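Local coordinates for protein UDP-N-acetylglucosamine pyrophosphorylase (PDB 3OC9) that probably catalyses the transfer of a uridylyl group from UTP to N-acetyl-alpha-D-glucosamine 1-phosphate, giving UDP-N-acetylglucosamine and diphosphate, at residues Gln45-Leu49 and Gly50-Pro54; Tyr201-Leu204 and Leu205-Glu208; Arg352-Tyr355 and Arg356-Tyr360. One frame throughout, in Å; residues are numbered along the deposited sequence. Where two conformers were deposited one is given.

In the fold
The three contacts follow one another along the chain without nesting, and all lie within the uridylyltransferase part of the protein. Interaction 1 sits in the loop that leaves strand 36-41, and interaction 2 closes helix 196-204 just before strand 209-215; both strands belong to the same mixed sheet. The centres of interactions 1 and 2 are about 38 Å apart, on opposite sides of the chain's centre. Interaction 3 lies within helix 347-364, later in the chain, its centre about 26 Å from that of interaction 1 and about 31 Å from that of interaction 2. No two touch, the nearest atoms being about 15 Å apart (1 and 3), so each is a separate local element: a loop, a helix end and a helix middle.

Interaction 1 (Gln45-Leu49 and Gly50-Pro54); sequences QGSRL and GFEHP
Gly-46 and the 51-53 backbone close the loop on itself through two bonds: Gly-46 N donates to His-53 O at 3.0 Å, nearly straight at 166°, and Phe-51 N returns one to Gly-46 O at 3.1 Å. A single bridge pairs Gln-45 with Pro-54, whose CA atoms are 4.6 Å apart.

The polar side chains then tie the two arms a second time. Ser-47 OG donates to Glu-52 OE1 at 2.7 Å, meeting the carboxylate oxygen on its syn side but 31° out of the plane. Glu-52 starts off away from the other arm, and a bend at chi2 (-57°) folds its carboxylate back to the serine. The same OE1 receives a water at 2.6 Å, and that water accepts from Gln-45 NE2 at 2.7 Å, so two donors grip one oxygen. Gln-45, also bent at chi2, lays its amide alongside the backbone of 52-54, with OE1 3.6 Å from Pro-54 N. On the 50-54 arm, His-53 CB lies over one face of the Phe-51 ring, while His-53 ND1 is bonded to Glu-107 of helix 105-114.

A glycine-rich loop here, after strand 36-41, the first strand of the mixed central sheet, which pairs in parallel with 95-100 and 180-184, is consistent with the nucleotide-binding loop of related GT-A-type nucleotidyltransferases.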
ATOM      1  N   GLN A  45      -8.168  -3.124 -12.778  1.00 48.22           N
ATOM      2  CA  GLN A  45      -7.838  -4.276 -13.614  1.00 49.49           C
ATOM      3  C   GLN A  45      -6.346  -4.241 -13.995  1.00 50.07           C
ATOM      4  O   GLN A  45      -5.791  -3.163 -14.244  1.00 50.19           O
ATOM      5  CB  GLN A  45      -8.736  -4.299 -14.852  1.00 50.48           C
ATOM      6  CG  GLN A  45     -10.245  -4.261 -14.532  1.00 51.41           C
ATOM      7  CD  GLN A  45     -10.789  -5.605 -14.069  1.00 52.17           C
ATOM      8  OE1 GLN A  45     -10.992  -5.831 -12.877  1.00 51.43           O
ATOM      9  NE2 GLN A  45     -11.020  -6.506 -15.015  1.00 53.14           N
ATOM     10  N   GLY A  46      -5.697  -5.408 -14.012  1.00 50.23           N
ATOM     11  CA  GLY A  46      -4.285  -5.506 -14.410  1.00 50.61           C
ATOM     12  C   GLY A  46      -4.058  -5.460 -15.918  1.00 51.58           C
ATOM     13  O   GLY A  46      -3.269  -6.241 -16.459  1.00 51.74           O
ATOM     14  N   SER A  47      -4.745  -4.536 -16.590  1.00 52.24           N
ATOM     15  CA  SER A  47      -4.758  -4.453 -18.057  1.00 53.30           C
ATOM     16  C   SER A  47      -3.432  -4.005 -18.684  1.00 53.55           C
ATOM     17  O   SER A  47      -3.125  -4.384 -19.817  1.00 54.21           O
ATOM     18  CB  SER A  47      -5.900  -3.550 -18.533  1.00 53.79           C
ATOM     19  OG  SER A  47      -7.150  -4.010 -18.040  1.00 54.36           O
ATOM     20  N   ARG A  48      -2.659  -3.201 -17.952  1.00 52.91           N
ATOM     21  CA  ARG A  48      -1.323  -2.786 -18.395  1.00 52.93           C
ATOM     22  C   ARG A  48      -0.422  -4.013 -18.512  1.00 52.52           C
ATOM     23  O   ARG A  48       0.496  -4.059 -19.343  1.00 53.05           O
ATOM     24  CB  ARG A  48      -0.737  -1.764 -17.424  1.00 52.46           C
ATOM     25  CG  ARG A  48       0.163  -0.738 -18.068  1.00 54.49           C
ATOM     26  CD  ARG A  48       0.043   0.602 -17.342  1.00 55.99           C
ATOM     27  NE  ARG A  48       1.138   1.507 -17.685  1.00 58.70           N
ATOM     28  CZ  ARG A  48       1.196   2.254 -18.787  1.00 60.09           C
ATOM     29  NH1 ARG A  48       0.215   2.218 -19.682  1.00 60.69           N
ATOM     30  NH2 ARG A  48       2.245   3.035 -18.998  1.00 61.35           N
ATOM     31  N   LEU A  49      -0.701  -4.996 -17.660  1.00 51.61           N
ATOM     32  CA  LEU A  49      -0.090  -6.316 -17.742  0.70 51.44           C
ATOM     33  C   LEU A  49      -0.967  -7.150 -18.689  1.00 52.00           C
ATOM     34  O   LEU A  49      -1.834  -6.606 -19.378  1.00 52.30           O
ATOM     35  CB  LEU A  49       0.004  -6.949 -16.341  0.70 50.86           C
ATOM     36  CG  LEU A  49       0.502  -6.061 -15.180  0.70 50.10           C
ATOM     37  CD1 LEU A  49       0.193  -6.674 -13.812  0.70 49.24           C
ATOM     38  CD2 LEU A  49       1.992  -5.742 -15.296  0.70 49.47           C
ATOM     39  N   GLY A  50      -0.767  -8.462 -18.744  1.00 51.72           N
ATOM     40  CA  GLY A  50      -1.637  -9.278 -19.608  1.00 51.59           C
ATOM     41  C   GLY A  50      -2.972  -9.671 -18.981  1.00 50.62           C
ATOM     42  O   GLY A  50      -3.625 -10.601 -19.450  1.00 51.24           O
ATOM     43  N   PHE A  51      -3.402  -8.932 -17.955  1.00 48.92           N
ATOM     44  CA  PHE A  51      -4.333  -9.462 -16.956  1.00 47.24           C
ATOM     45  C   PHE A  51      -5.671  -8.712 -16.830  1.00 46.57           C
ATOM     46  O   PHE A  51      -5.748  -7.634 -16.229  1.00 45.68           O
ATOM     47  CB  PHE A  51      -3.602  -9.495 -15.608  1.00 46.67           C
ATOM     48  CG  PHE A  51      -4.160 -10.479 -14.624  1.00 45.28           C
ATOM     49  CD1 PHE A  51      -4.291 -11.825 -14.952  1.00 44.60           C
ATOM     50  CD2 PHE A  51      -4.512 -10.059 -13.338  1.00 43.71           C
ATOM     51  CE1 PHE A  51      -4.795 -12.739 -14.025  1.00 44.62           C
ATOM     52  CE2 PHE A  51      -5.012 -10.964 -12.407  1.00 42.64           C
ATOM     53  CZ  PHE A  51      -5.154 -12.304 -12.747  1.00 43.35           C
ATOM     54  N   GLU A  52      -6.734  -9.301 -17.375  1.00 45.92           N
ATOM     55  CA  GLU A  52      -8.053  -8.663 -17.331  1.00 45.30           C
ATOM     56  C   GLU A  52      -8.872  -9.103 -16.102  1.00 43.60           C
ATOM     57  O   GLU A  52      -9.988  -9.636 -16.225  1.00 43.79           O
ATOM     58  CB  GLU A  52      -8.817  -8.884 -18.650  1.00 46.87           C
ATOM     59  CG  GLU A  52      -8.133  -8.309 -19.912  1.00 49.61           C
ATOM     60  CD  GLU A  52      -7.837  -6.801 -19.851  1.00 52.70           C
ATOM     61  OE1 GLU A  52      -8.529  -6.056 -19.120  1.00 54.13           O
ATOM     62  OE2 GLU A  52      -6.899  -6.357 -20.555  1.00 54.07           O
ATOM     63  N   HIS A  53      -8.297  -8.859 -14.921  1.00 40.84           N
ATOM     64  CA  HIS A  53      -8.834  -9.282 -13.613  1.00 38.81           C
ATOM     65  C   HIS A  53      -8.263  -8.324 -12.550  1.00 36.58           C
ATOM     66  O   HIS A  53      -7.274  -7.632 -12.830  1.00 36.26           O
ATOM     67  CB  HIS A  53      -8.413 -10.727 -13.284  1.00 38.95           C
ATOM     68  CG  HIS A  53      -8.886 -11.753 -14.275  1.00 41.31           C
ATOM     69  ND1 HIS A  53     -10.178 -12.241 -14.285  1.00 42.60           N
ATOM     70  CD2 HIS A  53      -8.236 -12.393 -15.278  1.00 42.65           C
ATOM     71  CE1 HIS A  53     -10.306 -13.130 -15.257  1.00 43.83           C
ATOM     72  NE2 HIS A  53      -9.143 -13.239 -15.877  1.00 45.64           N
ATOM     73  N   PRO A  54      -8.862  -8.277 -11.331  1.00 34.51           N
ATOM     74  CA  PRO A  54      -8.309  -7.397 -10.276  1.00 32.56           C
ATOM     75  C   PRO A  54      -6.830  -7.692  -9.989  1.00 30.98           C
ATOM     76  O   PRO A  54      -6.426  -8.851  -9.953  1.00 30.55           O
ATOM     77  CB  PRO A  54      -9.159  -7.735  -9.042  1.00 32.41           C
ATOM     78  CG  PRO A  54     -10.410  -8.316  -9.584  1.00 33.59           C
ATOM     79  CD  PRO A  54     -10.049  -9.017 -10.855  1.00 34.72           C
TER
HETATM   80  O   HOH W   1     -10.571  -5.717 -17.564  1.00 44.90           O

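Interaction 2 (Tyr201-Leu204 and Leu205-Glu208); sequences YMDL and LQSE
Gln-206 turns back onto Asp-203 O and gives it two hydrogen bonds. The side-chain amide supplies the straighter one: NE2 lies 2.8 Å from Asp-203 O with 171° at the hydrogen, in the carbonyl plane and on a lone pair. The backbone Gln-206 N reaches the same Asp-203 O at 3.2 Å from well above that plane. A bend at chi2 folds the glutamine amide back over the last turn.

Ser-207 N bonds Met-202 O at 3.1 Å, and Leu-205 N bonds Tyr-201 O at 3.2 Å. Leu-205 also lays CD1 over one face of the Tyr-201 ring, a CH-pi contact 4.1 Å from the ring centroid and 29° off its normal. Met-202 CB packs against Ser-207 CB.

Farther out, the ring of Tyr-201 meets His-23 edge-to-face and its hydroxyl bonds Ile-17 O. Asp-203 is held by Arg-26 through a salt bridge and by the hydroxyl of Tyr-180, while Ser-207 OG pairs with Ser-323 OG.

Positive phi at Gln-206 (54°), with the bonds from Ser-207 N to Met-202 O, five residues back, and from Gln-206 N to Asp-203 O, three back, defines a Schellman motif: it ends helix 196-204 and turns the chain toward strand 209-215.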
ATOM      1  N   TYR A 201       5.676   2.894  17.335  1.00 22.28           N
ATOM      2  CA  TYR A 201       6.055   4.323  17.168  1.00 22.57           C
ATOM      3  C   TYR A 201       4.817   5.253  17.273  1.00 23.38           C
ATOM      4  O   TYR A 201       4.819   6.240  18.046  1.00 23.46           O
ATOM      5  CB  TYR A 201       6.827   4.507  15.840  1.00 22.41           C
ATOM      6  CG  TYR A 201       7.661   5.788  15.704  1.00 20.74           C
ATOM      7  CD1 TYR A 201       8.927   5.881  16.290  1.00 22.66           C
ATOM      8  CD2 TYR A 201       7.195   6.888  14.953  1.00 20.93           C
ATOM      9  CE1 TYR A 201       9.724   7.042  16.148  1.00 22.22           C
ATOM     10  CE2 TYR A 201       7.993   8.069  14.810  1.00 21.27           C
ATOM     11  CZ  TYR A 201       9.250   8.131  15.413  1.00 22.67           C
ATOM     12  OH  TYR A 201      10.040   9.286  15.298  1.00 21.73           O
ATOM     13  N   MET A 202       3.748   4.946  16.530  1.00 23.32           N
ATOM     14  CA  MET A 202       2.549   5.782  16.609  1.00 24.13           C
ATOM     15  C   MET A 202       1.829   5.724  17.982  1.00 24.99           C
ATOM     16  O   MET A 202       1.226   6.718  18.410  1.00 24.48           O
ATOM     17  CB  MET A 202       1.635   5.641  15.361  1.00 25.24           C
ATOM     18  CG  MET A 202       0.795   4.380  15.250  1.00 24.24           C
ATOM     19  SD  MET A 202      -0.195   4.394  13.696  1.00 23.94           S
ATOM     20  CE  MET A 202      -1.172   5.893  13.846  1.00 22.00           C
ATOM     21  N   ASP A 203       1.950   4.604  18.706  1.00 25.23           N
ATOM     22  CA  ASP A 203       1.302   4.533  20.034  1.00 26.74           C
ATOM     23  C   ASP A 203       2.023   5.374  21.073  1.00 27.30           C
ATOM     24  O   ASP A 203       1.377   6.134  21.806  1.00 28.25           O
ATOM     25  CB  ASP A 203       1.100   3.096  20.531  1.00 27.51           C
ATOM     26  CG  ASP A 203       0.257   3.029  21.824  1.00 28.83           C
ATOM     27  OD1 ASP A 203      -0.940   3.413  21.817  1.00 30.43           O
ATOM     28  OD2 ASP A 203       0.804   2.586  22.847  1.00 29.90           O
ATOM     29  N   LEU A 204       3.348   5.288  21.106  1.00 27.29           N
ATOM     30  CA  LEU A 204       4.112   6.023  22.123  1.00 28.91           C
ATOM     31  C   LEU A 204       4.128   7.557  21.890  1.00 27.73           C
ATOM     32  O   LEU A 204       4.199   8.344  22.868  1.00 27.97           O
ATOM     33  CB  LEU A 204       5.503   5.390  22.352  1.00 30.02           C
ATOM     34  CG  LEU A 204       5.520   3.891  22.791  1.00 33.90           C
ATOM     35  CD1 LEU A 204       6.936   3.360  23.022  1.00 36.52           C
ATOM     36  CD2 LEU A 204       4.652   3.605  24.034  1.00 36.28           C
ATOM     37  N   LEU A 205       3.994   7.980  20.621  1.00 25.35           N
ATOM     38  CA  LEU A 205       3.855   9.416  20.285  1.00 24.93           C
ATOM     39  C   LEU A 205       2.388   9.930  20.235  1.00 25.47           C
ATOM     40  O   LEU A 205       2.154  11.130  20.026  1.00 25.48           O
ATOM     41  CB  LEU A 205       4.602   9.757  18.974  1.00 24.49           C
ATOM     42  CG  LEU A 205       6.139   9.629  18.944  1.00 24.63           C
ATOM     43  CD1 LEU A 205       6.659  10.016  17.556  1.00 25.82           C
ATOM     44  CD2 LEU A 205       6.825  10.493  20.009  1.00 27.63           C
ATOM     45  N   GLN A 206       1.433   9.012  20.416  1.00 24.65           N
ATOM     46  CA  GLN A 206      -0.019   9.292  20.383  1.00 25.35           C
ATOM     47  C   GLN A 206      -0.502  10.016  19.095  1.00 23.94           C
ATOM     48  O   GLN A 206      -1.264  10.991  19.154  1.00 24.15           O
ATOM     49  CB  GLN A 206      -0.459   9.999  21.675  1.00 26.44           C
ATOM     50  CG  GLN A 206      -0.348   9.073  22.924  1.00 30.27           C
ATOM     51  CD  GLN A 206      -1.484   8.057  23.017  1.00 34.55           C
ATOM     52  OE1 GLN A 206      -2.632   8.420  23.316  1.00 39.10           O
ATOM     53  NE2 GLN A 206      -1.180   6.786  22.746  1.00 35.18           N
ATOM     54  N   SER A 207      -0.053   9.516  17.937  1.00 22.73           N
ATOM     55  CA  SER A 207      -0.366  10.126  16.617  1.00 21.89           C
ATOM     56  C   SER A 207      -1.794   9.801  16.154  1.00 20.77           C
ATOM     57  O   SER A 207      -2.273   8.687  16.418  1.00 21.40           O
ATOM     58  CB  SER A 207       0.592   9.568  15.537  1.00 21.51           C
ATOM     59  OG  SER A 207       1.965   9.791  15.858  1.00 22.64           O
ATOM     60  N   GLU A 208      -2.443  10.747  15.447  1.00 19.62           N
ATOM     61  CA  GLU A 208      -3.646  10.470  14.593  1.00 19.17           C
ATOM     62  C   GLU A 208      -3.285   9.814  13.237  1.00 18.68           C
ATOM     63  O   GLU A 208      -3.975   8.894  12.766  1.00 18.04           O
ATOM     64  CB  GLU A 208      -4.423  11.770  14.329  1.00 19.91           C
ATOM     65  CG  GLU A 208      -5.166  12.305  15.580  1.00 21.63           C
ATOM     66  CD  GLU A 208      -5.665  13.731  15.381  1.00 26.11           C
ATOM     67  OE1 GLU A 208      -4.852  14.593  15.012  1.00 24.97           O
ATOM     68  OE2 GLU A 208      -6.861  13.994  15.631  1.00 29.48           O
TER

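Interaction 3 (Arg352-Tyr355 and Arg356-Tyr360); sequences RDWY and RLNIY
Leu-357 N to Asp-353 O, 3.1 Å with 168° at the hydrogen, is the straightest of four successive backbone bonds that join these residues. The others run from Arg-356 N to Arg-352 O, from Asn-358 N to Trp-354 O and from Ile-359 N to Tyr-355 O, each four residues back and each between 3.1 and 3.2 Å.

Among the side chains, Trp-354 and Asn-358 meet one turn apart, the indole brought there with CG anti to the backbone N (chi1 -176°). Asn-358 ND2 stands 3.3 Å above one ring face, offset toward the rim, with the amide and ring planes 76° apart. That nitrogen is bonded to Cys-377 O, which helps to fix the rotation of the amide. At the indole edge, in its plane, a water accepts from Trp-354 NE1 at 3.1 Å and gives a weak bond to Asn-358 OD1.

Arg-352 and Arg-356 run side by side, though Arg-352 has two modelled conformers and this less certain pairing describes one. Their charged atoms are near without contact, Arg-352 NE to Arg-356 NH2 4.0 Å.

Beyond these segments, Trp-354 meets the ring of Phe-62 and Tyr-355 OH bonds Glu-378. The four bonds mark an alpha helix, amphipathic because exposed Arg-352 and Arg-356 contrast with buried Trp-354, Tyr-355, Leu-357 and Asn-358; it packs against helix 329-332 through Leu-357 and strand 377-379 through Trp-354 and Asn-358.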
ATOM      1  N   ARG A 352      14.713  -8.704  -8.942  1.00 30.07           N
ATOM      2  CA  ARG A 352      16.068  -8.237  -8.595  0.50 30.41           C
ATOM      3  C   ARG A 352      16.126  -7.627  -7.188  1.00 29.98           C
ATOM      4  O   ARG A 352      17.067  -7.914  -6.420  1.00 30.00           O
ATOM      5  CB  ARG A 352      16.578  -7.234  -9.652  0.50 31.69           C
ATOM      6  CG  ARG A 352      18.004  -6.691  -9.438  0.50 32.75           C
ATOM      7  CD  ARG A 352      18.357  -5.572 -10.432  0.50 35.94           C
ATOM      8  NE  ARG A 352      18.583  -6.088 -11.782  0.50 37.31           N
ATOM      9  CZ  ARG A 352      17.744  -5.916 -12.799  0.50 38.27           C
ATOM     10  NH1 ARG A 352      16.629  -5.220 -12.628  0.50 37.97           N
ATOM     11  NH2 ARG A 352      18.019  -6.437 -13.991  0.50 39.04           N
ATOM     12  N   ASP A 353      15.119  -6.804  -6.852  1.00 27.36           N
ATOM     13  CA  ASP A 353      15.052  -6.115  -5.554  1.00 26.25           C
ATOM     14  C   ASP A 353      14.767  -7.111  -4.396  1.00 25.48           C
ATOM     15  O   ASP A 353      15.421  -7.053  -3.346  1.00 25.42           O
ATOM     16  CB  ASP A 353      13.993  -4.977  -5.584  1.00 25.27           C
ATOM     17  CG  ASP A 353      14.445  -3.721  -6.380  1.00 27.45           C
ATOM     18  OD1 ASP A 353      15.658  -3.485  -6.551  1.00 28.70           O
ATOM     19  OD2 ASP A 353      13.562  -2.939  -6.808  1.00 25.49           O
ATOM     20  N   TRP A 354      13.817  -8.033  -4.601  1.00 24.59           N
ATOM     21  CA  TRP A 354      13.477  -9.042  -3.563  1.00 24.48           C
ATOM     22  C   TRP A 354      14.678  -9.987  -3.267  1.00 25.03           C
ATOM     23  O   TRP A 354      14.992 -10.269  -2.093  1.00 24.10           O
ATOM     24  CB  TRP A 354      12.182  -9.805  -3.938  1.00 24.09           C
ATOM     25  CG  TRP A 354      11.667 -10.821  -2.892  1.00 23.37           C
ATOM     26  CD1 TRP A 354      11.506 -10.619  -1.536  1.00 22.85           C
ATOM     27  CD2 TRP A 354      11.210 -12.156  -3.151  1.00 24.06           C
ATOM     28  NE1 TRP A 354      11.013 -11.758  -0.942  1.00 22.92           N
ATOM     29  CE2 TRP A 354      10.828 -12.719  -1.905  1.00 23.17           C
ATOM     30  CE3 TRP A 354      11.115 -12.943  -4.309  1.00 25.89           C
ATOM     31  CZ2 TRP A 354      10.341 -14.024  -1.787  1.00 23.47           C
ATOM     32  CZ3 TRP A 354      10.624 -14.259  -4.191  1.00 25.72           C
ATOM     33  CH2 TRP A 354      10.252 -14.779  -2.933  1.00 25.74           C
ATOM     34  N   TYR A 355      15.362 -10.428  -4.324  1.00 26.41           N
ATOM     35  CA  TYR A 355      16.543 -11.295  -4.181  1.00 28.05           C
ATOM     36  C   TYR A 355      17.673 -10.610  -3.386  1.00 28.09           C
ATOM     37  O   TYR A 355      18.285 -11.241  -2.520  1.00 28.48           O
ATOM     38  CB  TYR A 355      17.056 -11.788  -5.551  1.00 28.97           C
ATOM     39  CG  TYR A 355      16.169 -12.789  -6.294  1.00 31.09           C
ATOM     40  CD1 TYR A 355      15.032 -13.351  -5.696  1.00 33.38           C
ATOM     41  CD2 TYR A 355      16.478 -13.183  -7.611  1.00 33.31           C
ATOM     42  CE1 TYR A 355      14.208 -14.269  -6.389  1.00 34.64           C
ATOM     43  CE2 TYR A 355      15.664 -14.107  -8.311  1.00 35.95           C
ATOM     44  CZ  TYR A 355      14.535 -14.644  -7.693  1.00 36.99           C
ATOM     45  OH  TYR A 355      13.734 -15.564  -8.373  1.00 37.93           O
ATOM     46  N   ARG A 356      17.925  -9.320  -3.653  1.00 28.25           N
ATOM     47  CA  ARG A 356      18.998  -8.580  -2.966  1.00 29.04           C
ATOM     48  C   ARG A 356      18.683  -8.357  -1.475  1.00 28.61           C
ATOM     49  O   ARG A 356      19.577  -8.477  -0.619  1.00 28.99           O
ATOM     50  CB  ARG A 356      19.296  -7.241  -3.678  1.00 29.79           C
ATOM     51  CG  ARG A 356      20.016  -7.393  -5.032  1.00 33.46           C
ATOM     52  CD  ARG A 356      20.120  -6.049  -5.779  1.00 40.66           C
ATOM     53  NE  ARG A 356      20.716  -6.200  -7.109  1.00 45.59           N
ATOM     54  CZ  ARG A 356      21.005  -5.191  -7.936  1.00 49.14           C
ATOM     55  NH1 ARG A 356      20.755  -3.928  -7.591  1.00 49.73           N
ATOM     56  NH2 ARG A 356      21.547  -5.443  -9.119  1.00 51.63           N
ATOM     57  N   LEU A 357      17.417  -8.040  -1.167  1.00 26.38           N
ATOM     58  CA  LEU A 357      16.974  -7.948   0.234  1.00 25.96           C
ATOM     59  C   LEU A 357      17.196  -9.270   1.012  1.00 26.07           C
ATOM     60  O   LEU A 357      17.679  -9.258   2.166  1.00 26.50           O
ATOM     61  CB  LEU A 357      15.494  -7.506   0.306  1.00 24.81           C
ATOM     62  CG  LEU A 357      14.892  -7.339   1.707  1.00 24.48           C
ATOM     63  CD1 LEU A 357      15.690  -6.329   2.556  1.00 24.02           C
ATOM     64  CD2 LEU A 357      13.389  -6.942   1.616  1.00 24.48           C
ATOM     65  N   ASN A 358      16.849 -10.398   0.394  1.00 25.74           N
ATOM     66  CA  ASN A 358      16.946 -11.698   1.058  1.00 27.17           C
ATOM     67  C   ASN A 358      18.414 -12.094   1.373  1.00 28.38           C
ATOM     68  O   ASN A 358      18.709 -12.660   2.437  1.00 29.20           O
ATOM     69  CB  ASN A 358      16.224 -12.791   0.238  1.00 27.20           C
ATOM     70  CG  ASN A 358      14.705 -12.603   0.204  1.00 27.33           C
ATOM     71  OD1 ASN A 358      14.130 -11.941   1.071  1.00 25.82           O
ATOM     72  ND2 ASN A 358      14.055 -13.197  -0.792  1.00 27.25           N
ATOM     73  N   ILE A 359      19.324 -11.740   0.470  1.00 29.22           N
ATOM     74  CA  ILE A 359      20.783 -11.902   0.709  1.00 30.72           C
ATOM     75  C   ILE A 359      21.272 -11.066   1.912  1.00 30.68           C
ATOM     76  O   ILE A 359      21.989 -11.578   2.795  1.00 31.24           O
ATOM     77  CB  ILE A 359      21.597 -11.558  -0.562  1.00 31.04           C
ATOM     78  CG1 ILE A 359      21.266 -12.555  -1.676  1.00 32.64           C
ATOM     79  CG2 ILE A 359      23.109 -11.529  -0.264  1.00 32.85           C
ATOM     80  CD1 ILE A 359      21.803 -12.149  -3.043  1.00 33.88           C
ATOM     81  N   TYR A 360      20.868  -9.794   1.950  1.00 29.93           N
ATOM     82  CA  TYR A 360      21.126  -8.907   3.091  1.00 30.37           C
ATOM     83  C   TYR A 360      20.654  -9.504   4.433  1.00 30.27           C
ATOM     84  O   TYR A 360      21.403  -9.470   5.423  1.00 31.24           O
ATOM     85  CB  TYR A 360      20.535  -7.495   2.829  1.00 29.49           C
ATOM     86  CG  TYR A 360      20.499  -6.549   4.045  1.00 31.66           C
ATOM     87  CD1 TYR A 360      21.607  -5.760   4.376  1.00 34.00           C
ATOM     88  CD2 TYR A 360      19.353  -6.443   4.847  1.00 30.85           C
ATOM     89  CE1 TYR A 360      21.576  -4.894   5.476  1.00 35.53           C
ATOM     90  CE2 TYR A 360      19.316  -5.583   5.959  1.00 33.32           C
ATOM     91  CZ  TYR A 360      20.429  -4.814   6.265  1.00 35.27           C
ATOM     92  OH  TYR A 360      20.413  -3.957   7.358  1.00 39.02           O
TER
HETATM   93  O   HOH W   2      10.895 -12.550   2.027  1.00 36.29           O